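Local coordinates for protein FI20010p1 (PDB 7CFB) that probably helps assemble the piRNA amplification complex in piRNA-guided gene silencing, through an extended Tudor domain, at residues M41-P45 and Y65-W69; V53-V59 and M169-N174; K77-Q81 and D216-M220; I98-L102 and E140-L145; D103-I108 and E226-D230. All blocks are in the same frame, centred on the assembly; numbering follows the deposited sequence.

Contact 1. Residues M41-P45 and Y65-W69; sequences MAAFP and YVAKW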
# COMPACT_ATOMS: atom_id res chain seq x y z
N MET A 41 -7.18 5.62 -11.86
CA MET A 41 -8.37 4.82 -12.19
C MET A 41 -8.42 4.47 -13.69
O MET A 41 -9.02 3.50 -14.04
CB MET A 41 -9.63 5.55 -11.73
CG MET A 41 -9.60 5.86 -10.28
SD MET A 41 -9.35 4.47 -9.20
CE MET A 41 -10.75 3.43 -9.58
N ALA A 42 -7.67 5.19 -14.52
CA ALA A 42 -7.56 4.96 -15.98
C ALA A 42 -6.91 3.60 -16.30
O ALA A 42 -7.13 3.11 -17.36
CB ALA A 42 -6.82 6.09 -16.63
N ALA A 43 -6.12 3.03 -15.39
CA ALA A 43 -5.46 1.71 -15.50
C ALA A 43 -6.46 0.54 -15.48
O ALA A 43 -6.06 -0.54 -15.82
CB ALA A 43 -4.43 1.60 -14.41
N PHE A 44 -7.70 0.74 -15.06
CA PHE A 44 -8.69 -0.36 -15.00
C PHE A 44 -9.96 -0.00 -15.79
O PHE A 44 -10.96 0.31 -15.21
CB PHE A 44 -8.96 -0.70 -13.54
CG PHE A 44 -7.73 -1.12 -12.78
CD1 PHE A 44 -6.92 -0.18 -12.19
CD2 PHE A 44 -7.37 -2.44 -12.69
CE1 PHE A 44 -5.80 -0.56 -11.48
CE2 PHE A 44 -6.25 -2.82 -11.99
CZ PHE A 44 -5.47 -1.88 -11.39
N PRO A 45 -9.89 -0.04 -17.12
CA PRO A 45 -11.01 0.28 -17.93
C PRO A 45 -12.13 -0.75 -17.78
O PRO A 45 -11.91 -1.89 -17.86
CB PRO A 45 -10.51 0.23 -19.37
CG PRO A 45 -9.05 0.01 -19.29
CD PRO A 45 -8.72 -0.38 -17.88
N TYR A 65 -7.65 -5.44 -2.94
CA TYR A 65 -6.91 -4.34 -3.59
C TYR A 65 -6.09 -4.87 -4.76
O TYR A 65 -5.46 -5.89 -4.63
CB TYR A 65 -6.07 -3.60 -2.56
CG TYR A 65 -6.85 -2.77 -1.58
CD1 TYR A 65 -7.37 -3.33 -0.43
CD2 TYR A 65 -7.05 -1.43 -1.80
CE1 TYR A 65 -8.08 -2.57 0.47
CE2 TYR A 65 -7.75 -0.66 -0.90
CZ TYR A 65 -8.27 -1.23 0.23
OH TYR A 65 -8.97 -0.49 1.11
N VAL A 66 -6.12 -4.15 -5.88
CA VAL A 66 -5.33 -4.53 -7.08
C VAL A 66 -4.39 -3.38 -7.42
O VAL A 66 -4.73 -2.25 -7.17
CB VAL A 66 -6.20 -4.95 -8.26
CG1 VAL A 66 -6.94 -6.24 -7.98
CG2 VAL A 66 -7.16 -3.87 -8.68
N ALA A 67 -3.20 -3.72 -7.91
CA ALA A 67 -2.17 -2.73 -8.26
C ALA A 67 -1.57 -3.05 -9.62
O ALA A 67 -1.18 -4.17 -9.84
CB ALA A 67 -1.12 -2.68 -7.20
N LYS A 68 -1.53 -2.05 -10.48
CA LYS A 68 -0.93 -2.23 -11.81
C LYS A 68 0.57 -2.44 -11.71
O LYS A 68 1.04 -3.29 -12.39
CB LYS A 68 -1.36 -1.12 -12.77
CG LYS A 68 -2.41 -1.55 -13.77
CD LYS A 68 -1.89 -2.54 -14.73
CE LYS A 68 -2.68 -2.66 -16.00
NZ LYS A 68 -2.19 -3.79 -16.80
N TRP A 69 1.28 -1.69 -10.87
CA TRP A 69 2.76 -1.81 -10.75
C TRP A 69 3.38 -1.70 -12.14
O TRP A 69 4.21 -2.51 -12.49
CB TRP A 69 3.18 -3.08 -10.01
CG TRP A 69 3.02 -2.99 -8.53
CD1 TRP A 69 2.17 -3.72 -7.77
CD2 TRP A 69 3.68 -2.10 -7.64
NE1 TRP A 69 2.28 -3.36 -6.46
CE2 TRP A 69 3.19 -2.36 -6.35
CE3 TRP A 69 4.65 -1.11 -7.79
CZ2 TRP A 69 3.63 -1.69 -5.23
CZ3 TRP A 69 5.06 -0.42 -6.68
CH2 TRP A 69 4.57 -0.72 -5.42

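Contact 2. Residues V53-V59 and M169-N174; sequences VLASVDV and MHCFVN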
# COMPACT_ATOMS: atom_id res chain seq x y z
N VAL A 53 -1.58 -7.03 -10.01
CA VAL A 53 -1.14 -7.74 -8.79
C VAL A 53 -2.28 -7.69 -7.78
O VAL A 53 -2.85 -6.65 -7.64
CB VAL A 53 0.10 -7.07 -8.20
CG1 VAL A 53 0.46 -7.66 -6.86
CG2 VAL A 53 1.26 -7.13 -9.16
N LEU A 54 -2.57 -8.80 -7.12
CA LEU A 54 -3.57 -8.78 -6.04
C LEU A 54 -2.79 -8.26 -4.84
O LEU A 54 -2.03 -9.01 -4.28
CB LEU A 54 -4.08 -10.21 -5.82
CG LEU A 54 -5.04 -10.39 -4.66
CD1 LEU A 54 -6.18 -9.41 -4.75
CD2 LEU A 54 -5.57 -11.79 -4.58
N ALA A 55 -2.92 -6.98 -4.56
CA ALA A 55 -2.13 -6.31 -3.51
C ALA A 55 -2.43 -6.87 -2.12
O ALA A 55 -1.53 -7.19 -1.44
CB ALA A 55 -2.40 -4.84 -3.57
N SER A 56 -3.70 -7.01 -1.79
CA SER A 56 -4.08 -7.53 -0.47
C SER A 56 -5.52 -8.00 -0.53
O SER A 56 -6.27 -7.56 -1.38
CB SER A 56 -3.91 -6.50 0.60
OG SER A 56 -4.65 -5.35 0.33
N VAL A 57 -5.88 -8.91 0.35
CA VAL A 57 -7.29 -9.34 0.41
C VAL A 57 -7.66 -9.11 1.86
O VAL A 57 -7.02 -9.68 2.70
CB VAL A 57 -7.42 -10.80 -0.05
CG1 VAL A 57 -8.64 -11.48 0.51
CG2 VAL A 57 -7.41 -10.88 -1.56
N ASP A 58 -8.56 -8.19 2.13
CA ASP A 58 -8.86 -7.93 3.55
C ASP A 58 -10.13 -8.71 3.86
O ASP A 58 -11.20 -8.14 3.74
CB ASP A 58 -9.03 -6.43 3.78
CG ASP A 58 -9.35 -6.09 5.21
OD1 ASP A 58 -9.46 -7.00 6.00
OD2 ASP A 58 -9.47 -4.90 5.51
N VAL A 59 -9.98 -9.88 4.46
CA VAL A 59 -11.14 -10.79 4.73
C VAL A 59 -11.93 -10.35 5.97
O VAL A 59 -12.86 -11.05 6.29
CB VAL A 59 -10.77 -12.29 4.74
CG1 VAL A 59 -11.96 -13.13 4.33
CG2 VAL A 59 -9.63 -12.61 3.79
N MET A 169 -8.79 -16.58 -2.57
CA MET A 169 -8.11 -15.46 -3.25
C MET A 169 -6.97 -14.92 -2.38
O MET A 169 -5.98 -14.55 -2.94
CB MET A 169 -9.10 -14.35 -3.59
CG MET A 169 -10.06 -14.70 -4.69
SD MET A 169 -9.30 -15.32 -6.17
CE MET A 169 -8.44 -13.86 -6.70
N HIS A 170 -7.09 -15.00 -1.06
CA HIS A 170 -6.09 -14.53 -0.08
C HIS A 170 -4.74 -15.21 -0.29
O HIS A 170 -3.75 -14.56 -0.07
CB HIS A 170 -6.59 -14.70 1.35
CG HIS A 170 -5.67 -14.08 2.33
ND1 HIS A 170 -4.51 -14.67 2.71
CD2 HIS A 170 -5.70 -12.89 2.95
CE1 HIS A 170 -3.87 -13.89 3.54
NE2 HIS A 170 -4.58 -12.81 3.71
N CYS A 171 -4.73 -16.46 -0.76
CA CYS A 171 -3.45 -17.19 -0.99
C CYS A 171 -2.72 -16.64 -2.23
O CYS A 171 -1.49 -16.82 -2.32
CB CYS A 171 -3.71 -18.68 -1.18
SG CYS A 171 -5.24 -19.25 -0.39
N PHE A 172 -3.47 -16.00 -3.13
CA PHE A 172 -2.92 -15.42 -4.39
C PHE A 172 -2.46 -13.97 -4.21
O PHE A 172 -2.19 -13.32 -5.20
CB PHE A 172 -3.91 -15.60 -5.53
CG PHE A 172 -3.95 -17.03 -5.98
CD1 PHE A 172 -2.79 -17.65 -6.40
CD2 PHE A 172 -5.10 -17.78 -5.87
CE1 PHE A 172 -2.80 -18.98 -6.78
CE2 PHE A 172 -5.10 -19.11 -6.24
CZ PHE A 172 -3.95 -19.70 -6.69
N VAL A 173 -2.36 -13.48 -2.98
CA VAL A 173 -1.84 -12.11 -2.73
C VAL A 173 -0.37 -12.06 -3.17
O VAL A 173 0.34 -13.04 -3.00
CB VAL A 173 -2.05 -11.68 -1.27
CG1 VAL A 173 -1.30 -10.42 -0.88
CG2 VAL A 173 -3.50 -11.47 -0.95
N ASN A 174 0.04 -10.94 -3.76
CA ASN A 174 1.40 -10.70 -4.29
C ASN A 174 1.65 -11.58 -5.51
O ASN A 174 2.76 -11.95 -5.71
CB ASN A 174 2.51 -10.72 -3.24
CG ASN A 174 2.41 -9.58 -2.26
OD1 ASN A 174 2.33 -8.43 -2.66
ND2 ASN A 174 2.43 -9.89 -0.98
O HOH W 1 0.94 -6.16 -1.95

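Contact 3. Residues K77-Q81 and D216-M220; sequences KKVLQ and DDMAM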
# COMPACT_ATOMS: atom_id res chain seq x y z
N LYS A 77 9.24 1.24 -7.02
CA LYS A 77 9.87 -0.10 -6.98
C LYS A 77 11.32 0.03 -6.53
O LYS A 77 11.74 -0.74 -5.72
CB LYS A 77 9.77 -0.74 -8.36
CG LYS A 77 8.37 -0.93 -8.91
CD LYS A 77 8.34 -1.82 -10.10
CE LYS A 77 7.52 -1.30 -11.26
NZ LYS A 77 7.17 -2.37 -12.21
N LYS A 78 12.03 1.04 -7.03
CA LYS A 78 13.45 1.26 -6.65
C LYS A 78 13.55 1.57 -5.15
O LYS A 78 14.46 1.09 -4.54
CB LYS A 78 14.06 2.38 -7.48
CG LYS A 78 14.54 2.00 -8.86
CD LYS A 78 15.31 3.13 -9.48
CE LYS A 78 15.46 3.06 -10.98
NZ LYS A 78 15.60 1.68 -11.47
N VAL A 79 12.66 2.39 -4.62
CA VAL A 79 12.66 2.68 -3.16
C VAL A 79 12.35 1.41 -2.38
O VAL A 79 13.01 1.14 -1.41
CB VAL A 79 11.64 3.77 -2.80
CG1 VAL A 79 11.33 3.79 -1.32
CG2 VAL A 79 12.10 5.12 -3.28
N LEU A 80 11.40 0.63 -2.86
CA LEU A 80 10.96 -0.57 -2.14
C LEU A 80 12.11 -1.57 -1.99
O LEU A 80 12.30 -2.05 -0.93
CB LEU A 80 9.75 -1.18 -2.84
CG LEU A 80 8.98 -2.16 -1.98
CD1 LEU A 80 7.49 -2.02 -2.18
CD2 LEU A 80 9.44 -3.57 -2.24
N GLN A 81 12.92 -1.73 -3.02
CA GLN A 81 14.03 -2.71 -3.04
C GLN A 81 15.34 -2.09 -2.51
O GLN A 81 16.38 -2.66 -2.75
CB GLN A 81 14.12 -3.35 -4.41
CG GLN A 81 12.93 -4.24 -4.69
CD GLN A 81 12.93 -4.70 -6.12
OE1 GLN A 81 13.22 -5.83 -6.41
NE2 GLN A 81 12.61 -3.79 -7.02
N ASP A 216 12.27 -8.73 -13.12
CA ASP A 216 12.51 -7.84 -11.95
C ASP A 216 11.21 -7.66 -11.17
O ASP A 216 11.28 -7.56 -9.97
CB ASP A 216 13.09 -6.50 -12.39
CG ASP A 216 14.54 -6.58 -12.86
OD1 ASP A 216 15.17 -7.62 -12.64
OD2 ASP A 216 14.99 -5.61 -13.45
N ASP A 217 10.08 -7.56 -11.86
CA ASP A 217 8.77 -7.37 -11.22
C ASP A 217 8.46 -8.58 -10.33
O ASP A 217 8.08 -8.38 -9.21
CB ASP A 217 7.71 -7.11 -12.30
CG ASP A 217 7.58 -5.66 -12.72
OD1 ASP A 217 8.09 -4.79 -12.04
OD2 ASP A 217 6.93 -5.43 -13.72
N MET A 218 8.69 -9.79 -10.81
CA MET A 218 8.44 -10.99 -9.99
C MET A 218 9.39 -11.01 -8.79
O MET A 218 8.99 -11.43 -7.72
CB MET A 218 8.58 -12.26 -10.81
CG MET A 218 7.59 -12.32 -11.94
SD MET A 218 5.93 -12.69 -11.37
CE MET A 218 6.14 -14.39 -10.86
N ALA A 219 10.63 -10.58 -8.99
CA ALA A 219 11.59 -10.53 -7.88
C ALA A 219 11.10 -9.54 -6.83
O ALA A 219 11.17 -9.83 -5.66
CB ALA A 219 12.94 -10.14 -8.40
N MET A 220 10.58 -8.41 -7.27
CA MET A 220 10.07 -7.43 -6.30
C MET A 220 8.89 -8.03 -5.53
O MET A 220 8.81 -7.82 -4.35
CB MET A 220 9.62 -6.17 -7.01
CG MET A 220 9.23 -5.13 -6.04
SD MET A 220 8.42 -3.84 -6.84
CE MET A 220 6.91 -4.59 -7.40
O HOH W 2 6.67 -3.25 -14.92

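Contact 4. Residues I98-L102 and E140-L145; sequences IFAVL and ETIFKL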
# COMPACT_ATOMS: atom_id res chain seq x y z
N ILE A 98 2.50 12.11 2.22
CA ILE A 98 3.13 10.82 1.87
C ILE A 98 4.62 10.78 2.20
O ILE A 98 5.30 11.74 1.93
CB ILE A 98 2.81 10.49 0.41
CG1 ILE A 98 1.31 10.41 0.19
CG2 ILE A 98 3.51 9.22 -0.02
CD1 ILE A 98 0.94 10.56 -1.23
N PHE A 99 5.08 9.68 2.78
CA PHE A 99 6.48 9.44 3.16
C PHE A 99 6.79 7.95 3.05
O PHE A 99 6.00 7.22 2.48
CB PHE A 99 6.83 10.10 4.48
CG PHE A 99 6.12 9.57 5.69
CD1 PHE A 99 4.83 9.98 6.00
CD2 PHE A 99 6.74 8.69 6.54
CE1 PHE A 99 4.20 9.51 7.13
CE2 PHE A 99 6.10 8.21 7.67
CZ PHE A 99 4.83 8.63 7.95
N ALA A 100 7.94 7.54 3.54
CA ALA A 100 8.34 6.12 3.45
C ALA A 100 8.65 5.55 4.84
O ALA A 100 9.05 6.28 5.70
CB ALA A 100 9.49 5.99 2.51
N VAL A 101 8.38 4.27 4.99
CA VAL A 101 8.65 3.55 6.25
C VAL A 101 9.47 2.31 5.92
O VAL A 101 9.25 1.70 4.92
CB VAL A 101 7.37 3.25 7.04
CG1 VAL A 101 6.38 2.42 6.27
CG2 VAL A 101 7.66 2.64 8.40
N LEU A 102 10.40 1.99 6.79
CA LEU A 102 11.27 0.82 6.58
C LEU A 102 10.73 -0.38 7.34
O LEU A 102 10.42 -0.24 8.48
CB LEU A 102 12.68 1.17 7.04
CG LEU A 102 13.60 -0.04 7.19
CD1 LEU A 102 14.04 -0.57 5.85
CD2 LEU A 102 14.80 0.30 8.05
N GLU A 140 9.06 3.80 14.51
CA GLU A 140 9.48 3.25 13.19
C GLU A 140 10.50 4.15 12.49
O GLU A 140 10.41 5.39 12.64
CB GLU A 140 8.25 3.03 12.30
CG GLU A 140 7.33 1.93 12.80
CD GLU A 140 6.25 2.40 13.76
OE1 GLU A 140 6.29 3.58 14.17
OE2 GLU A 140 5.37 1.59 14.10
N THR A 141 11.43 3.54 11.76
CA THR A 141 12.46 4.26 10.97
C THR A 141 11.76 4.76 9.71
O THR A 141 11.32 3.94 8.94
CB THR A 141 13.56 3.29 10.55
OG1 THR A 141 14.24 2.94 11.74
CG2 THR A 141 14.52 3.89 9.57
N ILE A 142 11.71 6.08 9.53
CA ILE A 142 10.95 6.68 8.41
C ILE A 142 11.83 7.62 7.60
O ILE A 142 12.78 8.15 8.13
CB ILE A 142 9.70 7.40 8.95
CG1 ILE A 142 10.06 8.58 9.85
CG2 ILE A 142 8.79 6.43 9.66
CD1 ILE A 142 9.02 9.61 9.91
N PHE A 143 11.47 7.81 6.34
CA PHE A 143 12.23 8.66 5.40
C PHE A 143 11.32 9.54 4.57
O PHE A 143 10.15 9.26 4.42
CB PHE A 143 12.94 7.78 4.38
CG PHE A 143 13.72 6.64 4.97
CD1 PHE A 143 14.97 6.84 5.48
CD2 PHE A 143 13.17 5.38 5.01
CE1 PHE A 143 15.68 5.78 6.01
CE2 PHE A 143 13.87 4.32 5.54
CZ PHE A 143 15.14 4.52 6.02
N LYS A 144 11.92 10.62 4.07
CA LYS A 144 11.33 11.59 3.14
C LYS A 144 11.50 11.06 1.72
O LYS A 144 12.51 10.49 1.42
CB LYS A 144 12.05 12.93 3.27
CG LYS A 144 11.42 14.05 2.46
CD LYS A 144 12.44 14.98 1.89
CE LYS A 144 12.40 16.34 2.55
NZ LYS A 144 11.33 17.17 1.94
N LEU A 145 10.47 11.15 0.92
CA LEU A 145 10.61 10.68 -0.46
C LEU A 145 10.99 11.88 -1.31
O LEU A 145 10.60 12.95 -1.00
CB LEU A 145 9.28 10.16 -0.95
CG LEU A 145 8.82 8.83 -0.37
CD1 LEU A 145 7.34 8.69 -0.61
CD2 LEU A 145 9.57 7.70 -1.00
O HOH W 3 8.13 12.48 1.98
O HOH W 4 10.69 0.70 10.77

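Contact 5. Residues D103-I108 and E226-D230; sequences DSINNI and ESTSD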
# COMPACT_ATOMS: atom_id res chain seq x y z
N ASP A 103 10.55 -1.47 6.64
CA ASP A 103 10.29 -2.77 7.29
C ASP A 103 11.71 -3.31 7.48
O ASP A 103 12.27 -3.75 6.52
CB ASP A 103 9.42 -3.67 6.42
CG ASP A 103 9.31 -5.07 6.98
OD1 ASP A 103 10.01 -5.36 7.91
OD2 ASP A 103 8.53 -5.84 6.47
N SER A 104 12.28 -3.13 8.67
CA SER A 104 13.69 -3.53 8.93
C SER A 104 13.91 -5.03 8.89
O SER A 104 14.90 -5.43 8.33
CB SER A 104 14.31 -2.85 10.11
OG SER A 104 13.73 -3.27 11.31
N ILE A 105 12.98 -5.81 9.39
CA ILE A 105 13.16 -7.29 9.36
C ILE A 105 13.24 -7.80 7.93
O ILE A 105 14.18 -8.50 7.62
CB ILE A 105 12.00 -7.98 10.11
CG1 ILE A 105 11.73 -7.34 11.46
CG2 ILE A 105 12.28 -9.45 10.26
CD1 ILE A 105 12.82 -7.52 12.45
N ASN A 106 12.33 -7.36 7.07
CA ASN A 106 12.27 -7.88 5.68
C ASN A 106 12.98 -6.99 4.68
O ASN A 106 12.86 -7.22 3.52
CB ASN A 106 10.85 -8.31 5.36
CG ASN A 106 10.38 -9.29 6.40
OD1 ASN A 106 9.49 -8.98 7.16
ND2 ASN A 106 11.01 -10.44 6.46
N ASN A 107 13.63 -5.96 5.16
CA ASN A 107 14.46 -5.06 4.32
C ASN A 107 13.72 -4.43 3.12
O ASN A 107 14.29 -4.44 2.04
CB ASN A 107 15.77 -5.73 3.94
CG ASN A 107 16.90 -4.74 3.81
OD1 ASN A 107 16.90 -3.70 4.45
ND2 ASN A 107 17.84 -5.05 2.95
N ILE A 108 12.51 -3.92 3.30
CA ILE A 108 11.84 -3.20 2.19
C ILE A 108 11.36 -1.85 2.70
O ILE A 108 11.21 -1.70 3.88
CB ILE A 108 10.71 -3.99 1.52
CG1 ILE A 108 9.45 -4.03 2.38
CG2 ILE A 108 11.17 -5.36 1.09
CD1 ILE A 108 8.22 -4.25 1.57
N GLU A 226 7.58 -11.45 1.50
CA GLU A 226 8.25 -11.76 2.79
C GLU A 226 7.83 -10.74 3.86
O GLU A 226 7.62 -11.16 4.97
CB GLU A 226 9.74 -11.95 2.57
CG GLU A 226 9.98 -12.90 1.43
CD GLU A 226 11.13 -13.86 1.59
OE1 GLU A 226 12.12 -13.70 0.87
OE2 GLU A 226 11.04 -14.73 2.45
N SER A 227 7.72 -9.47 3.51
CA SER A 227 7.24 -8.44 4.46
C SER A 227 5.79 -8.74 4.86
O SER A 227 5.52 -8.72 6.03
CB SER A 227 7.30 -7.10 3.83
OG SER A 227 6.96 -6.10 4.74
N THR A 228 4.95 -9.03 3.87
CA THR A 228 3.50 -9.29 4.03
C THR A 228 3.26 -10.56 4.83
O THR A 228 2.34 -10.57 5.60
CB THR A 228 2.79 -9.36 2.67
OG1 THR A 228 2.80 -8.07 2.08
CG2 THR A 228 1.36 -9.84 2.79
N SER A 229 4.08 -11.58 4.62
CA SER A 229 3.90 -12.89 5.28
C SER A 229 4.64 -12.98 6.62
O SER A 229 4.56 -14.02 7.22
CB SER A 229 4.30 -13.99 4.35
OG SER A 229 5.62 -14.42 4.64
N ASP A 230 5.36 -11.95 7.02
CA ASP A 230 6.11 -11.96 8.30
C ASP A 230 5.19 -12.35 9.45
O ASP A 230 4.18 -11.69 9.62
CB ASP A 230 6.81 -10.63 8.56
CG ASP A 230 7.65 -10.70 9.81
OD1 ASP A 230 7.11 -10.86 10.85
OD2 ASP A 230 8.84 -10.57 9.70
O HOH W 5 6.40 -7.16 8.12

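Contact 1. Residues M41-P45 and Y65-W69
Phe44 drives its ring from the loop 41-45 toward strand 64-67, where Val66 and Lys68 take it between them. A chi1 of -59°, with CG anti to the carbonyl carbon, swings the ring end toward the strand, and CE2 comes to 3.6 Å from Val66 CG2. The two side chains meet at a slant. Lys68, just past the end of the strand, runs alongside Phe44 in the opposite sense, its CG 3.9 Å from Phe44 CZ. The same CG rests 3.8 Å from Ala43 CB, so a single methylene serves two neighbours in the loop. A bend at chi2 (-67°) leads the lysine chain onward, and its NZ bonds to Thr51 O. Val50, Ala52, Ile157 and Leu189 also pack against Phe44, while Asn184 ND2 bonds to the carbonyls of Met41 and Phe44. Within the loop, Phe44 N closes a turn on Met41 O (3.2 Å). A phenylalanine packed from a loop against a curved five-stranded sheet is consistent with the core of the staphylococcal-nuclease-like, OB-fold half expected in an extended Tudor domain.

Contact 2. Residues V53-V59 and M169-N174
The imidazole of His170 turns its edge to strand 49-57: CD2 lies 3.5 Å from Val57 O, close to the ring plane, while Val59 CG2 approaches the same carbon at a slant. The amide of Asn174 is the second flat group that matters, its OD1 accepting a hydrogen bond from a water that also donates to Ala55 O (2.7 Å), and its ND2 reaching Asp225. Behind these polar groups the contact is aliphatic. In Leu54, chi1 of 175° sends CG toward the turn, and CD2 reaches to within 3.2 Å of Met169 O and 4.1 Å of Met169 CE. Val173 spreads its two methyls along the strand: CG1 sits 3.3 Å from Ala55 O, and CG2 meets Val57 CG2 at 4.0 Å. A straight backbone bond, Asn174 N to Leu54 O (2.9 Å, 169°), fixes the end of the turn. Ala55 and Ser56 form a classic beta bulge opposite Tyr65 on the next strand. A turn that follows helix 166-169 and is bonded to the first strand, just before strand 176-184 pairs with it, is consistent with the pairing of the first and fourth strands in an OB-type fold.

Contact 3. Residues K77-Q81 and D216-M220
Lys77 and Met220 bring together two helices, 74-80 and 215-228, in helix-helix packing where the short helix of the Tudor portion meets the long helix late in the chain. The nearest alpha carbons, those of Gln81 and Met220, are 7.0 Å apart.

The charged part is a salt bridge between buried residues. Lys77 NZ donates to Asp217 OD1 at 2.6 Å, arriving on the syn side of the carboxylate and 18° out of its plane. A water donates to Asp217 OD2 and weakly meets Lys77 NZ. The ammonium also bonds to Trp69 O, so the lysine ties its helix both to the long helix and to the loop just after strand 64-67. The pairing would probably favour the charged forms of both residues, despite their burial.

The apolar part centres on Met220, which crosses Lys77, Leu80 and Gln81 at about right angles. Its CG, anti to the backbone N (chi1 -174°), reaches straight across the gap, and SD lies 3.6 Å from Lys77 CG, so the lysine's methylenes also pack against the sulfur. Leu80 CD2 touches Met220 CG at 4.1 Å. A final bend at chi3 takes the methyl CE toward the indole of Trp69.

The amide part belongs to Gln81, the first residue beyond its helix. Its CD is 3.7 Å from Met220 CG, the amide lying across the methionine chain while OE1 comes near Met220 CA. NE2 turns back on its own helix, a weak but straight bond joining Gln81 NE2 to Lys77 O at 3.4 Å and 172°.

Contact 4. Residues I98-L102 and E140-L145
Leu145 fits its branched end into the hollow left beside Ala100, with CD2 3.9 Å from Ala100 CB and CD1 equally far from Ile98 CG2. With an alanine in its place, a gap beside Ala100 is likely to open and the Ile98 methyl to lose its packing mate. Further along, Phe99 takes the crowded position between its backbone N and carbonyl carbon (chi1 65°), which lays the edge of its ring against Ile142; Ile142 CG2 sits in the ring plane, 3.8 Å from Phe99 CE2. Ala100 CB faces Phe143 CB at 4.3 Å, while the edge of the Phe143 ring meets Leu102: Phe143 CE2 to Leu102 CB is 3.7 Å. Leu102 and Thr141 lie side by side. Val101 and Ile142 occupy the other face and meet Phe136. Beneath these shapes runs an antiparallel ladder. Ala100 N to Phe143 O and Phe143 N to Ala100 O are both 2.9 Å, and Leu102 N bonds to Thr141 O. Two waters carry the pairing past its ends, joining Ile98 O to Leu145 N and Leu102 O to Thr141 N. The chemistry implies a Tudor sheet whose backbone groups are met by the ladder, waters and neighbouring strands, and most side chains pack apolarly.

Contact 5. Residues D103-I108 and E226-D230
A partly buried, largely polar contact joins the Asp103-Ile108 hairpin turn to the last turn of helix 215-228, fastening the Tudor sheet to the helix that runs beside both halves of the fold. The hairpin links strands 99-103 and 108-117 and has a G1 beta bulge, Asn107 and Ile108 both facing Asp103. Asp103 also stiffens the turn from within: its OD1 accepts from Asn106 N at 3.2 Å in an Asx motif, the donor standing well above the carboxylate plane. Its other oxygen reaches the helix, where Ser227 OG donates to Asp103 OD2 over a very short 2.4 Å, a length to be read with caution. Ser227 CB meets Ile108 CD1 at 3.8 Å, an apolar floor below the polar pair. Asn106 packs its CB 3.7 Å from Ser227 CA and brings its amide up to Asp230, the two planes 67° apart. A glycine at Asn106 would probably open a gap beside Ser227, with the amide beside Asp230 lost as well. The Asp230 carboxylate has other partners, Arg239 in a salt bridge and the backbone N of Leu232. A water bridges the two segments, donating both to Asp103 OD2 (3.0 Å) and to Ser227 O (2.8 Å).

Overall arrangement
Contacts 1 and 4 are the buried pair, one in each sheet, on opposite sides of the chain's centre with their centres about 24 Å apart. Contact 1 is almost wholly apolar; contact 4 adds a backbone ladder. Contacts 2, 3 and 5 are partly buried and mix apolar packing with polar links: a water and a backbone bond in contact 2, a salt bridge in contact 3, a very short serine-aspartate approach, to be read with caution, in contact 5. Contacts 1 and 2 share adjacent strands, 64-67 and 49-57. Contacts 3 and 5 use one helix, 215-228, their centres about 13 Å apart. The principle is that apolar packing fills each half, whereas methionine packing, a salt bridge and polar groups together hold helix 215-228 to the Tudor portion.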